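PDB 6J3A: gamma-glutamyltranspeptidase from Streptomyces lincolnensis, which probably cleaves gamma-glutamyl-type amide bonds or transfers the acyl group, as an LmbA-like homologue of the gamma-glutamyltranspeptidases in the Ntn-hydrolase clan. Local coordinates for residues Y263-W268 / F513-A518; P280-Q285 / Q505-Q510; M433-P438 / P485-R490; L527-A532 / S602-P607. All coordinates share one frame; numbering follows the deposited sequence.

Contact 1: residues Y263-W268 / F513-A518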
loop_
_atom_site.group_PDB
_atom_site.type_symbol
_atom_site.label_atom_id
_atom_site.label_comp_id
_atom_site.label_asym_id
_atom_site.label_seq_id
_atom_site.Cartn_x
_atom_site.Cartn_y
_atom_site.Cartn_z
ATOM N N TYR A 263 4.827 2.535 31.172
ATOM C CA TYR A 263 3.680 2.926 31.962
ATOM C C TYR A 263 2.485 2.031 31.631
ATOM O O TYR A 263 2.126 1.852 30.469
ATOM C CB TYR A 263 3.342 4.389 31.722
ATOM C CG TYR A 263 2.285 4.897 32.658
ATOM C CD1 TYR A 263 2.547 5.027 34.021
ATOM C CD2 TYR A 263 1.010 5.234 32.193
ATOM C CE1 TYR A 263 1.572 5.480 34.899
ATOM C CE2 TYR A 263 0.031 5.699 33.060
ATOM C CZ TYR A 263 0.315 5.817 34.410
ATOM O OH TYR A 263 -0.645 6.275 35.275
ATOM N N ASP A 264 1.892 1.471 32.681
ATOM C CA ASP A 264 0.701 0.643 32.584
ATOM C C ASP A 264 -0.574 1.499 32.557
ATOM O O ASP A 264 -0.802 2.329 33.440
ATOM C CB ASP A 264 0.679 -0.342 33.747
ATOM C CG ASP A 264 1.775 -1.414 33.635
ATOM O OD1 ASP A 264 2.585 -1.398 32.677
ATOM O OD2 ASP A 264 1.828 -2.291 34.520
ATOM N N TRP A 265 -1.385 1.298 31.521
ATOM C CA TRP A 265 -2.654 2.008 31.372
ATOM C C TRP A 265 -3.724 1.110 30.750
ATOM O O TRP A 265 -3.569 0.639 29.623
ATOM C CB TRP A 265 -2.474 3.273 30.523
ATOM C CG TRP A 265 -3.770 3.979 30.219
ATOM C CD1 TRP A 265 -4.437 4.878 31.019
ATOM C CD2 TRP A 265 -4.567 3.832 29.036
ATOM N NE1 TRP A 265 -5.596 5.304 30.394
ATOM C CE2 TRP A 265 -5.698 4.671 29.181
ATOM C CE3 TRP A 265 -4.437 3.063 27.869
ATOM C CZ2 TRP A 265 -6.686 4.766 28.198
ATOM C CZ3 TRP A 265 -5.417 3.154 26.899
ATOM C CH2 TRP A 265 -6.528 4.003 27.065
ATOM N N ASN A 266 -4.807 0.885 31.501
ATOM C CA ASN A 266 -6.043 0.270 30.982
ATOM C C ASN A 266 -5.808 -1.070 30.252
ATOM O O ASN A 266 -6.325 -1.300 29.155
ATOM C CB ASN A 266 -6.749 1.281 30.073
ATOM C CG ASN A 266 -8.068 0.771 29.539
ATOM O OD1 ASN A 266 -8.958 0.409 30.306
ATOM N ND2 ASN A 266 -8.196 0.729 28.216
ATOM N N GLY A 267 -4.998 -1.935 30.857
ATOM C CA GLY A 267 -4.673 -3.246 30.280
ATOM C C GLY A 267 -3.431 -3.280 29.408
ATOM O O GLY A 267 -2.889 -4.366 29.134
ATOM N N TRP A 268 -2.993 -2.099 28.958
ATOM C CA TRP A 268 -1.801 -1.942 28.127
ATOM C C TRP A 268 -0.595 -1.459 28.926
ATOM O O TRP A 268 -0.733 -0.845 29.987
ATOM C CB TRP A 268 -2.013 -0.921 26.998
ATOM C CG TRP A 268 -3.219 -1.092 26.139
ATOM C CD1 TRP A 268 -4.498 -0.753 26.459
ATOM C CD2 TRP A 268 -3.258 -1.568 24.786
ATOM N NE1 TRP A 268 -5.338 -1.017 25.406
ATOM C CE2 TRP A 268 -4.601 -1.516 24.365
ATOM C CE3 TRP A 268 -2.293 -2.054 23.900
ATOM C CZ2 TRP A 268 -5.005 -1.935 23.097
ATOM C CZ3 TRP A 268 -2.694 -2.464 22.638
ATOM C CH2 TRP A 268 -4.038 -2.402 22.249
ATOM N N PHE A 513 -3.042 8.617 18.308
ATOM C CA PHE A 513 -3.087 7.327 17.616
ATOM C C PHE A 513 -3.301 6.144 18.557
ATOM O O PHE A 513 -4.253 5.382 18.386
ATOM C CB PHE A 513 -1.789 7.131 16.851
ATOM C CG PHE A 513 -1.585 5.747 16.338
ATOM C CD1 PHE A 513 -2.314 5.288 15.262
ATOM C CD2 PHE A 513 -0.648 4.911 16.922
ATOM C CE1 PHE A 513 -2.116 4.009 14.771
ATOM C CE2 PHE A 513 -0.443 3.633 16.438
ATOM C CZ PHE A 513 -1.177 3.182 15.359
ATOM N N PHE A 514 -2.411 6.000 19.538
ATOM C CA PHE A 514 -2.470 4.882 20.482
ATOM C C PHE A 514 -3.794 4.799 21.228
ATOM O O PHE A 514 -4.323 3.704 21.407
ATOM C CB PHE A 514 -1.341 4.954 21.497
ATOM C CG PHE A 514 -1.490 3.979 22.635
ATOM C CD1 PHE A 514 -0.978 2.689 22.530
ATOM C CD2 PHE A 514 -2.143 4.354 23.808
ATOM C CE1 PHE A 514 -1.106 1.796 23.575
ATOM C CE2 PHE A 514 -2.280 3.464 24.853
ATOM C CZ PHE A 514 -1.760 2.182 24.738
ATOM N N LEU A 515 -4.309 5.938 21.686
ATOM C CA LEU A 515 -5.649 5.965 22.303
ATOM C C LEU A 515 -6.748 5.554 21.311
ATOM O O LEU A 515 -7.662 4.784 21.645
ATOM C CB LEU A 515 -5.970 7.340 22.912
ATOM C CG LEU A 515 -5.165 7.760 24.153
ATOM C CD1 LEU A 515 -5.598 9.138 24.624
ATOM C CD2 LEU A 515 -5.299 6.770 25.294
ATOM N N ALA A 516 -6.658 6.055 20.089
ATOM C CA ALA A 516 -7.600 5.635 19.064
ATOM C C ALA A 516 -7.549 4.117 18.867
ATOM O O ALA A 516 -8.594 3.473 18.856
ATOM C CB ALA A 516 -7.344 6.367 17.766
ATOM N N VAL A 517 -6.351 3.541 18.770
ATOM C CA VAL A 517 -6.221 2.083 18.625
ATOM C C VAL A 517 -6.935 1.339 19.763
ATOM O O VAL A 517 -7.626 0.357 19.533
ATOM C CB VAL A 517 -4.748 1.614 18.579
ATOM C CG1 VAL A 517 -4.664 0.088 18.566
ATOM C CG2 VAL A 517 -4.027 2.183 17.362
ATOM N N ALA A 518 -6.752 1.814 20.987
ATOM C CA ALA A 518 -7.327 1.171 22.166
ATOM C C ALA A 518 -8.824 1.428 22.322
ATOM O O ALA A 518 -9.521 0.597 22.897
ATOM C CB ALA A 518 -6.598 1.636 23.400
#
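Trp-265 N donates to Trp-268 O at 2.7 Å, and this bond closes the tight beta hairpin that presents both indoles to helix 506-519. The hairpin turns through a type I' beta turn whose corner residues, Asn-266 and Gly-267, both have positive phi, a classic sequence for this turn. Two tryptophans three positions apart thereby face the same way and, with Phe-514, make an aromatic cluster between a strand end and a helix of the Ntn core. Phe-514 touches both indoles. Its CG stands anti to the backbone N (chi1 170°), which carries the ring out from the helix to the hairpin. It meets Trp-268 edge-to-face: CZ lies over the indole toward its rim, and the planes of the Phe-514 ring and the Trp-268 five-membered ring are turned by 73°. The same phenyl ring offers another edge atom, CE2, to Trp-265 CE3 at 3.7 Å, a slanting approach that is neither stacked nor T-shaped. Trp-265 is covered on both faces. Leu-515 CD2 makes a CH-pi contact 4.0 Å from the centroid of its six-membered ring, while Asn-266 CB, from the turn itself, lies over the opposite face. Arg-490 lies across the face of Trp-268 remote from Phe-514, in a cation-pi contact that joins the next strand to the cluster. The methyl of Ala-518 also touches both indoles, its CB 4.0 Å from the edge atom CZ3 of Trp-265 and 3.6 Å from NE1 of Trp-268.

Contact 2: residues P280-Q285 / Q505-Q510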
loop_
_atom_site.group_PDB
_atom_site.type_symbol
_atom_site.label_atom_id
_atom_site.label_comp_id
_atom_site.label_asym_id
_atom_site.label_seq_id
_atom_site.Cartn_x
_atom_site.Cartn_y
_atom_site.Cartn_z
ATOM N N PRO A 280 9.164 9.720 27.364
ATOM C CA PRO A 280 8.315 9.721 28.548
ATOM C C PRO A 280 7.149 10.711 28.591
ATOM O O PRO A 280 6.242 10.510 29.395
ATOM C CB PRO A 280 9.310 10.010 29.659
ATOM C CG PRO A 280 10.559 9.347 29.187
ATOM C CD PRO A 280 10.591 9.707 27.735
ATOM N N VAL A 281 7.148 11.735 27.738
ATOM C CA VAL A 281 6.062 12.712 27.724
ATOM C C VAL A 281 4.725 12.105 27.267
ATOM O O VAL A 281 3.656 12.595 27.654
ATOM C CB VAL A 281 6.431 13.971 26.898
ATOM C CG1 VAL A 281 6.132 13.808 25.411
ATOM C CG2 VAL A 281 5.699 15.189 27.440
ATOM N N LEU A 282 4.795 11.052 26.443
ATOM C CA LEU A 282 3.619 10.241 26.083
ATOM C C LEU A 282 3.079 9.543 27.333
ATOM O O LEU A 282 1.881 9.602 27.630
ATOM C CB LEU A 282 3.972 9.196 25.003
ATOM C CG LEU A 282 2.787 8.536 24.257
ATOM C CD1 LEU A 282 3.172 8.086 22.848
ATOM C CD2 LEU A 282 2.166 7.367 25.028
ATOM N N LEU A 283 3.988 8.897 28.060
ATOM C CA LEU A 283 3.658 8.205 29.298
ATOM C C LEU A 283 3.041 9.178 30.334
ATOM O O LEU A 283 2.056 8.842 30.986
ATOM C CB LEU A 283 4.894 7.476 29.861
ATOM C CG LEU A 283 5.705 6.543 28.937
ATOM C CD1 LEU A 283 6.894 5.886 29.625
ATOM C CD2 LEU A 283 4.809 5.461 28.389
ATOM N N GLN A 284 3.597 10.382 30.452
ATOM C CA GLN A 284 3.043 11.410 31.356
ATOM C C GLN A 284 1.634 11.830 30.962
ATOM O O GLN A 284 0.797 12.095 31.820
ATOM C CB GLN A 284 3.947 12.645 31.422
ATOM C CG GLN A 284 5.163 12.461 32.322
ATOM C CD GLN A 284 5.734 13.755 32.854
ATOM O OE1 GLN A 284 6.918 14.025 32.681
ATOM N NE2 GLN A 284 4.895 14.566 33.508
ATOM N N GLN A 285 1.378 11.880 29.663
ATOM C CA GLN A 285 0.035 12.174 29.167
ATOM C C GLN A 285 -0.993 11.103 29.551
ATOM O O GLN A 285 -2.148 11.426 29.841
ATOM C CB GLN A 285 0.062 12.390 27.658
ATOM C CG GLN A 285 0.661 13.729 27.262
ATOM C CD GLN A 285 0.864 13.845 25.764
ATOM O OE1 GLN A 285 -0.039 14.245 25.041
ATOM N NE2 GLN A 285 2.051 13.491 25.294
ATOM N N GLN A 505 5.650 17.302 17.595
ATOM C CA GLN A 505 4.368 16.634 17.396
ATOM C C GLN A 505 4.427 15.103 17.556
ATOM O O GLN A 505 3.374 14.484 17.720
ATOM C CB GLN A 505 3.784 16.997 16.028
ATOM C CG GLN A 505 3.494 18.484 15.832
ATOM C CD GLN A 505 4.694 19.286 15.329
ATOM O OE1 GLN A 505 5.021 19.257 14.146
ATOM N NE2 GLN A 505 5.339 20.020 16.228
ATOM N N GLN A 506 5.628 14.506 17.533
ATOM C CA GLN A 506 5.796 13.036 17.537
ATOM C C GLN A 506 4.978 12.305 18.602
ATOM O O GLN A 506 4.182 11.423 18.276
ATOM C CB GLN A 506 7.266 12.646 17.721
ATOM C CG GLN A 506 8.134 12.813 16.491
ATOM C CD GLN A 506 9.343 11.893 16.479
ATOM O OE1 GLN A 506 10.412 12.263 15.979
ATOM N NE2 GLN A 506 9.178 10.685 16.997
ATOM N N ASP A 507 5.192 12.670 19.867
ATOM C CA ASP A 507 4.449 12.064 20.976
ATOM C C ASP A 507 3.138 12.781 21.328
ATOM O O ASP A 507 2.562 12.516 22.387
ATOM C CB ASP A 507 5.322 11.941 22.234
ATOM C CG ASP A 507 6.139 10.660 22.271
ATOM O OD1 ASP A 507 5.757 9.648 21.642
ATOM O OD2 ASP A 507 7.175 10.676 22.968
ATOM N N GLN A 508 2.678 13.690 20.475
ATOM C CA GLN A 508 1.290 14.146 20.525
ATOM C C GLN A 508 0.486 13.245 19.588
ATOM O O GLN A 508 -0.521 12.622 19.960
ATOM C CB GLN A 508 1.170 15.609 20.092
ATOM C CG GLN A 508 2.094 16.572 20.822
ATOM C CD GLN A 508 1.754 18.027 20.526
ATOM O OE1 GLN A 508 0.608 18.457 20.716
ATOM N NE2 GLN A 508 2.744 18.796 20.053
ATOM N N TRP A 509 0.966 13.169 18.359
ATOM C CA TRP A 509 0.314 12.389 17.328
ATOM C C TRP A 509 0.219 10.923 17.723
ATOM O O TRP A 509 -0.826 10.303 17.545
ATOM C CB TRP A 509 1.067 12.543 16.005
ATOM C CG TRP A 509 0.890 13.884 15.331
ATOM C CD1 TRP A 509 -0.152 14.775 15.477
ATOM C CD2 TRP A 509 1.762 14.450 14.354
ATOM N NE1 TRP A 509 0.049 15.877 14.672
ATOM C CE2 TRP A 509 1.208 15.696 13.963
ATOM C CE3 TRP A 509 2.973 14.028 13.772
ATOM C CZ2 TRP A 509 1.825 16.523 13.027
ATOM C CZ3 TRP A 509 3.576 14.838 12.833
ATOM C CH2 TRP A 509 3.006 16.080 12.473
ATOM N N GLN A 510 1.306 10.394 18.277
ATOM C CA GLN A 510 1.330 9.015 18.751
ATOM C C GLN A 510 0.358 8.775 19.897
ATOM O O GLN A 510 -0.292 7.731 19.928
ATOM C CB GLN A 510 2.736 8.598 19.184
ATOM C CG GLN A 510 3.615 8.166 18.040
ATOM C CD GLN A 510 5.051 7.956 18.459
ATOM O OE1 GLN A 510 5.808 8.923 18.666
ATOM N NE2 GLN A 510 5.448 6.689 18.581
#
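In the helical layer of the Ntn-hydrolase core, helix 280-288 crosses the N-terminal part of helix 506-519, and Gln-285 binds the main chain of both. The axes of the short segments pass 9.1 Å apart at -43°. Gln-285 has an extended chain beyond CG, and its amide nitrogen comes to lie between two carbonyls. NE2 donates to Asp-507 O of the other helix at 3.1 Å, and to Val-281 O, one turn back in its own helix, at 3.0 Å. The second bond lies in the Gln-285 amide plane, whereas Asp-507 O is tilted some way out of it; together they would fix the rotation of the amide. Val-281 O is in turn gripped twice, since Gln-285 N and Gln-285 NE2 reach it from opposite faces of its carbonyl plane. The side chain of Asp-507 points back at helix 280-288 and crosses Leu-282 at about a right angle, with Leu-282 CB 3.8 Å from the carboxylate carbon CG. The oxygens of this buried carboxylate are met from beyond the two helices: OD1 forms a salt bridge with Lys-272, and OD2 is hydrogen-bonded to Thr-484 OG1. A charged group is thus held among the aliphatic atoms of Val-281 and Leu-282, its oxygens paired from outside. Val-281 CG1 touches Asp-507 CB at 3.8 Å. With its CG anti to the backbone N (chi1 -164°), Leu-282 reaches across to the other helix, where CD1 lies 3.3 Å from Asp-507 OD1 and 3.7 Å from Gln-510 CB.

Contact 3: residues M433-P438 / P485-R490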
loop_
_atom_site.group_PDB
_atom_site.type_symbol
_atom_site.label_atom_id
_atom_site.label_comp_id
_atom_site.label_asym_id
_atom_site.label_seq_id
_atom_site.Cartn_x
_atom_site.Cartn_y
_atom_site.Cartn_z
ATOM N N MET A 433 9.553 -7.885 17.083
ATOM C CA MET A 433 9.148 -6.555 16.638
ATOM C C MET A 433 10.279 -5.574 16.823
ATOM O O MET A 433 11.183 -5.793 17.644
ATOM C CB MET A 433 7.933 -6.051 17.399
ATOM C CG MET A 433 6.771 -7.017 17.386
ATOM S SD MET A 433 5.379 -6.379 18.325
ATOM C CE MET A 433 4.535 -5.488 17.041
ATOM N N VAL A 434 10.206 -4.492 16.052
ATOM C CA VAL A 434 11.159 -3.387 16.131
ATOM C C VAL A 434 10.447 -2.072 15.742
ATOM O O VAL A 434 9.581 -2.066 14.878
ATOM C CB VAL A 434 12.410 -3.682 15.274
ATOM C CG1 VAL A 434 12.101 -3.644 13.789
ATOM C CG2 VAL A 434 13.542 -2.742 15.621
ATOM N N ALA A 435 10.785 -0.978 16.416
ATOM C CA ALA A 435 10.267 0.358 16.072
ATOM C C ALA A 435 11.414 1.352 16.204
ATOM O O ALA A 435 12.001 1.474 17.282
ATOM C CB ALA A 435 9.116 0.755 16.985
ATOM N N ALA A 436 11.740 2.045 15.116
ATOM C CA ALA A 436 12.894 2.948 15.096
ATOM C C ALA A 436 12.497 4.267 14.485
ATOM O O ALA A 436 11.750 4.302 13.513
ATOM C CB ALA A 436 14.039 2.338 14.305
ATOM N N THR A 437 13.042 5.344 15.035
ATOM C CA THR A 437 12.775 6.693 14.563
ATOM C C THR A 437 14.104 7.321 14.162
ATOM O O THR A 437 14.671 8.074 14.934
ATOM C CB THR A 437 12.070 7.500 15.677
ATOM O OG1 THR A 437 10.840 6.855 16.020
ATOM C CG2 THR A 437 11.752 8.921 15.250
ATOM N N PRO A 438 14.632 6.984 12.964
ATOM C CA PRO A 438 15.899 7.583 12.551
ATOM C C PRO A 438 15.747 8.987 11.976
ATOM O O PRO A 438 14.757 9.290 11.315
ATOM C CB PRO A 438 16.418 6.614 11.489
ATOM C CG PRO A 438 15.187 6.062 10.890
ATOM C CD PRO A 438 14.217 5.928 12.024
ATOM N N PRO A 485 10.281 6.447 19.268
ATOM C CA PRO A 485 9.456 5.309 18.853
ATOM C C PRO A 485 8.669 4.710 20.022
ATOM O O PRO A 485 8.936 5.035 21.184
ATOM C CB PRO A 485 10.478 4.301 18.307
ATOM C CG PRO A 485 11.762 4.645 18.973
ATOM C CD PRO A 485 11.706 6.090 19.388
ATOM N N SER A 486 7.730 3.826 19.705
ATOM C CA SER A 486 6.862 3.193 20.702
ATOM C C SER A 486 6.732 1.705 20.459
ATOM O O SER A 486 6.776 1.237 19.312
ATOM C CB SER A 486 5.454 3.791 20.665
ATOM O OG SER A 486 5.488 5.206 20.714
ATOM N N ILE A 487 6.590 0.970 21.553
ATOM C CA ILE A 487 6.103 -0.398 21.519
ATOM C C ILE A 487 5.006 -0.516 22.578
ATOM O O ILE A 487 5.168 -0.054 23.703
ATOM C CB ILE A 487 7.242 -1.429 21.719
ATOM C CG1 ILE A 487 8.078 -1.523 20.439
ATOM C CG2 ILE A 487 6.671 -2.802 22.076
ATOM C CD1 ILE A 487 9.170 -2.576 20.445
ATOM N N ALA A 488 3.883 -1.124 22.213
ATOM C CA ALA A 488 2.777 -1.311 23.157
ATOM C C ALA A 488 2.589 -2.774 23.480
ATOM O O ALA A 488 2.609 -3.617 22.593
ATOM C CB ALA A 488 1.482 -0.719 22.628
ATOM N N LEU A 489 2.436 -3.052 24.771
ATOM C CA LEU A 489 2.064 -4.365 25.272
ATOM C C LEU A 489 0.577 -4.388 25.633
ATOM O O LEU A 489 -0.003 -3.356 25.993
ATOM C CB LEU A 489 2.901 -4.732 26.502
ATOM C CG LEU A 489 4.384 -4.346 26.525
ATOM C CD1 LEU A 489 5.071 -4.883 27.770
ATOM C CD2 LEU A 489 5.095 -4.873 25.294
ATOM N N ARG A 490 -0.029 -5.563 25.518
ATOM C CA ARG A 490 -1.374 -5.810 26.046
ATOM C C ARG A 490 -1.235 -7.020 26.948
ATOM O O ARG A 490 -0.812 -8.079 26.482
ATOM C CB ARG A 490 -2.366 -6.073 24.910
ATOM C CG ARG A 490 -3.803 -6.318 25.337
ATOM C CD ARG A 490 -4.479 -5.040 25.795
ATOM N NE ARG A 490 -5.895 -5.263 26.110
ATOM C CZ ARG A 490 -6.367 -5.848 27.219
ATOM N NH1 ARG A 490 -5.553 -6.294 28.181
ATOM N NH2 ARG A 490 -7.682 -5.993 27.369
#
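The pyrrolidine ring of Pro-485 has the hydroxyl of Thr-437 over the middle of one face and the backbone carbonyl of Ala-435 at its edge. Thr-437 OG1 is 3.4 Å from Pro-485 CB and 3.3 Å from Pro-485 N, but a proline nitrogen carries no hydrogen, and the approach is a van der Waals one. The hydroxyl reaches this place by standing anti to the carbonyl carbon of its own residue (chi1 -60°). At the ring's edge, Ala-435 O comes to 3.4 Å from Pro-485 CB. The two chains run in roughly opposite directions without pairing as neighbours. Strand 433-436 bonds through its backbone to strands 61-66 and 424-428, and strand 486-490 lies between strands 268-272 and 493-499, consistent with the two stacked layers of the Ntn-hydrolase sandwich. Small side chains meet here. The methyl of Ala-435 sits 3.3 Å from Ser-486 O and 4.3 Å from Ile-487 CG1, and Ile-487 goes on to touch Leu-64 of strand 61-66. Ser-486 has its CB directed away from strand 433-436; its OG is hydrogen-bonded to Lys-272 NZ, which also donates to Pro-485 O.

Contact 4: residues L527-A532 / S602-P607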
loop_
_atom_site.group_PDB
_atom_site.type_symbol
_atom_site.label_atom_id
_atom_site.label_comp_id
_atom_site.label_asym_id
_atom_site.label_seq_id
_atom_site.Cartn_x
_atom_site.Cartn_y
_atom_site.Cartn_z
ATOM N N LEU A 527 -7.035 -4.988 15.440
ATOM C CA LEU A 527 -6.920 -3.579 15.820
ATOM C C LEU A 527 -7.112 -2.676 14.612
ATOM O O LEU A 527 -6.560 -2.949 13.547
ATOM C CB LEU A 527 -5.547 -3.284 16.436
ATOM C CG LEU A 527 -5.247 -4.002 17.750
ATOM C CD1 LEU A 527 -3.784 -3.877 18.140
ATOM C CD2 LEU A 527 -6.132 -3.464 18.856
ATOM N N ASP A 528 -7.878 -1.601 14.789
ATOM C CA ASP A 528 -8.197 -0.668 13.712
ATOM C C ASP A 528 -7.018 0.314 13.505
ATOM O O ASP A 528 -7.140 1.533 13.724
ATOM C CB ASP A 528 -9.500 0.063 14.044
ATOM C CG ASP A 528 -9.991 0.957 12.912
ATOM O OD1 ASP A 528 -9.566 0.759 11.751
ATOM O OD2 ASP A 528 -10.809 1.867 13.190
ATOM N N LEU A 529 -5.885 -0.237 13.069
ATOM C CA LEU A 529 -4.660 0.528 12.889
ATOM C C LEU A 529 -4.856 1.663 11.886
ATOM O O LEU A 529 -4.638 2.827 12.225
ATOM C CB LEU A 529 -3.507 -0.372 12.410
ATOM C CG LEU A 529 -3.065 -1.553 13.289
ATOM C CD1 LEU A 529 -1.870 -2.276 12.667
ATOM C CD2 LEU A 529 -2.720 -1.113 14.714
ATOM N N GLN A 530 -5.279 1.326 10.668
ATOM C CA GLN A 530 -5.403 2.333 9.606
ATOM C C GLN A 530 -6.521 3.356 9.862
ATOM O O GLN A 530 -6.372 4.525 9.519
ATOM C CB GLN A 530 -5.575 1.681 8.230
ATOM C CG GLN A 530 -5.513 2.651 7.053
ATOM C CD GLN A 530 -4.138 3.247 6.828
ATOM O OE1 GLN A 530 -3.146 2.520 6.712
ATOM N NE2 GLN A 530 -4.073 4.578 6.731
ATOM N N GLY A 531 -7.625 2.923 10.460
ATOM C CA GLY A 531 -8.701 3.839 10.826
ATOM C C GLY A 531 -8.231 4.845 11.863
ATOM O O GLY A 531 -8.667 6.006 11.862
ATOM N N ALA A 532 -7.340 4.394 12.749
ATOM C CA ALA A 532 -6.721 5.268 13.748
ATOM C C ALA A 532 -5.768 6.266 13.088
ATOM O O ALA A 532 -5.779 7.443 13.421
ATOM C CB ALA A 532 -5.996 4.453 14.806
ATOM N N SER A 602 -0.314 -7.676 11.459
ATOM C CA SER A 602 -0.990 -6.612 10.716
ATOM C C SER A 602 -0.107 -5.372 10.533
ATOM O O SER A 602 0.995 -5.300 11.082
ATOM C CB SER A 602 -2.363 -6.290 11.334
ATOM O OG SER A 602 -2.264 -6.014 12.708
ATOM N N ALA A 603 -0.571 -4.431 9.712
ATOM C CA ALA A 603 0.171 -3.202 9.420
ATOM C C ALA A 603 -0.720 -2.152 8.818
ATOM O O ALA A 603 -1.649 -2.464 8.080
ATOM C CB ALA A 603 1.317 -3.474 8.473
ATOM N N ALA A 604 -0.417 -0.904 9.145
ATOM C CA ALA A 604 -1.059 0.251 8.545
ATOM C C ALA A 604 0.003 1.327 8.310
ATOM O O ALA A 604 1.140 1.206 8.776
ATOM C CB ALA A 604 -2.181 0.768 9.426
ATOM N N ALA A 605 -0.369 2.355 7.554
ATOM C CA ALA A 605 0.532 3.470 7.282
ATOM C C ALA A 605 -0.216 4.725 6.866
ATOM O O ALA A 605 -1.289 4.668 6.271
ATOM C CB ALA A 605 1.557 3.094 6.222
ATOM N N ASN A 606 0.408 5.855 7.174
ATOM C CA ASN A 606 -0.135 7.181 6.904
ATOM C C ASN A 606 -0.235 7.486 5.409
ATOM O O ASN A 606 0.729 7.254 4.677
ATOM C CB ASN A 606 0.743 8.233 7.578
ATOM C CG ASN A 606 0.478 9.626 7.060
ATOM O OD1 ASN A 606 -0.591 10.201 7.292
ATOM N ND2 ASN A 606 1.442 10.169 6.329
ATOM N N PRO A 607 -1.394 8.018 4.961
ATOM C CA PRO A 607 -1.560 8.386 3.562
ATOM C C PRO A 607 -1.151 9.827 3.217
ATOM O O PRO A 607 -1.020 10.154 2.037
ATOM C CB PRO A 607 -3.058 8.203 3.357
ATOM C CG PRO A 607 -3.633 8.646 4.654
ATOM C CD PRO A 607 -2.642 8.255 5.714
#
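The side-chain amide of Gln-530 pairs with both backbone polar groups of a single residue, Ala-605, much as a neighbouring strand might. Ala-605 N donates to Gln-530 OE1 at 2.9 Å and nearly straight (170°), while Gln-530 NE2 returns a bond of 2.8 Å to Ala-605 O. The second bond is more bent, at 143°: the acceptor lies in the plane of the Gln-530 amide, but NE2 stands above the plane of the Ala-605 carbonyl. Gln-530 CG is anti to the backbone N, and a bend at chi2 (69°) folds the amide onto the strand. NE2 has a further partner in Asp-534 OD1, one turn on in the same helix, so both amide atoms are held and the flat group is unlikely to flip. Next to the amide the strand offers a methyl, that of Ala-604, which fits against the start of the helix with its CB 3.5 Å from Leu-529 CB and 3.4 Å from Gln-530 N. Farther along, Leu-529 CD1 lies 3.8 Å from Ser-602 OG. The helix end itself is N-capped by Asp-528, whose OD1 accepts a weak bond from Gly-531 N; its OD2 forms a salt bridge with Arg-520. Just past the strand, Pro-607 packs on Thr-4 of the second subunit. A short capped helix laid on strand 601-605, whose backbone pairs with strand 590-594, is in keeping with the helix-on-sheet layering of the Ntn-hydrolase fold.

Followed from the N terminus, the chain opens contact 1 at 263-268 and, soon after, contact 2 at 280-285. Contact 3 then opens at 433-438 and is the first to close, at 485-490; contact 2 closes at 505-510 and contact 1 at 513-518, giving three loops one within another. Contact 4 follows in series, from 527-532 to 602-607, and none of the loops cross. Helix 506-519 serves both contacts 1 and 2, joining the hairpin end to helix 280-288. Contact 3 brings together strands of the sandwich, meeting contact 1 where Phe-514 touches Ala-488. Contact 4 adds the next helix, whose Ala-532 packs on Phe-513 and Ala-516.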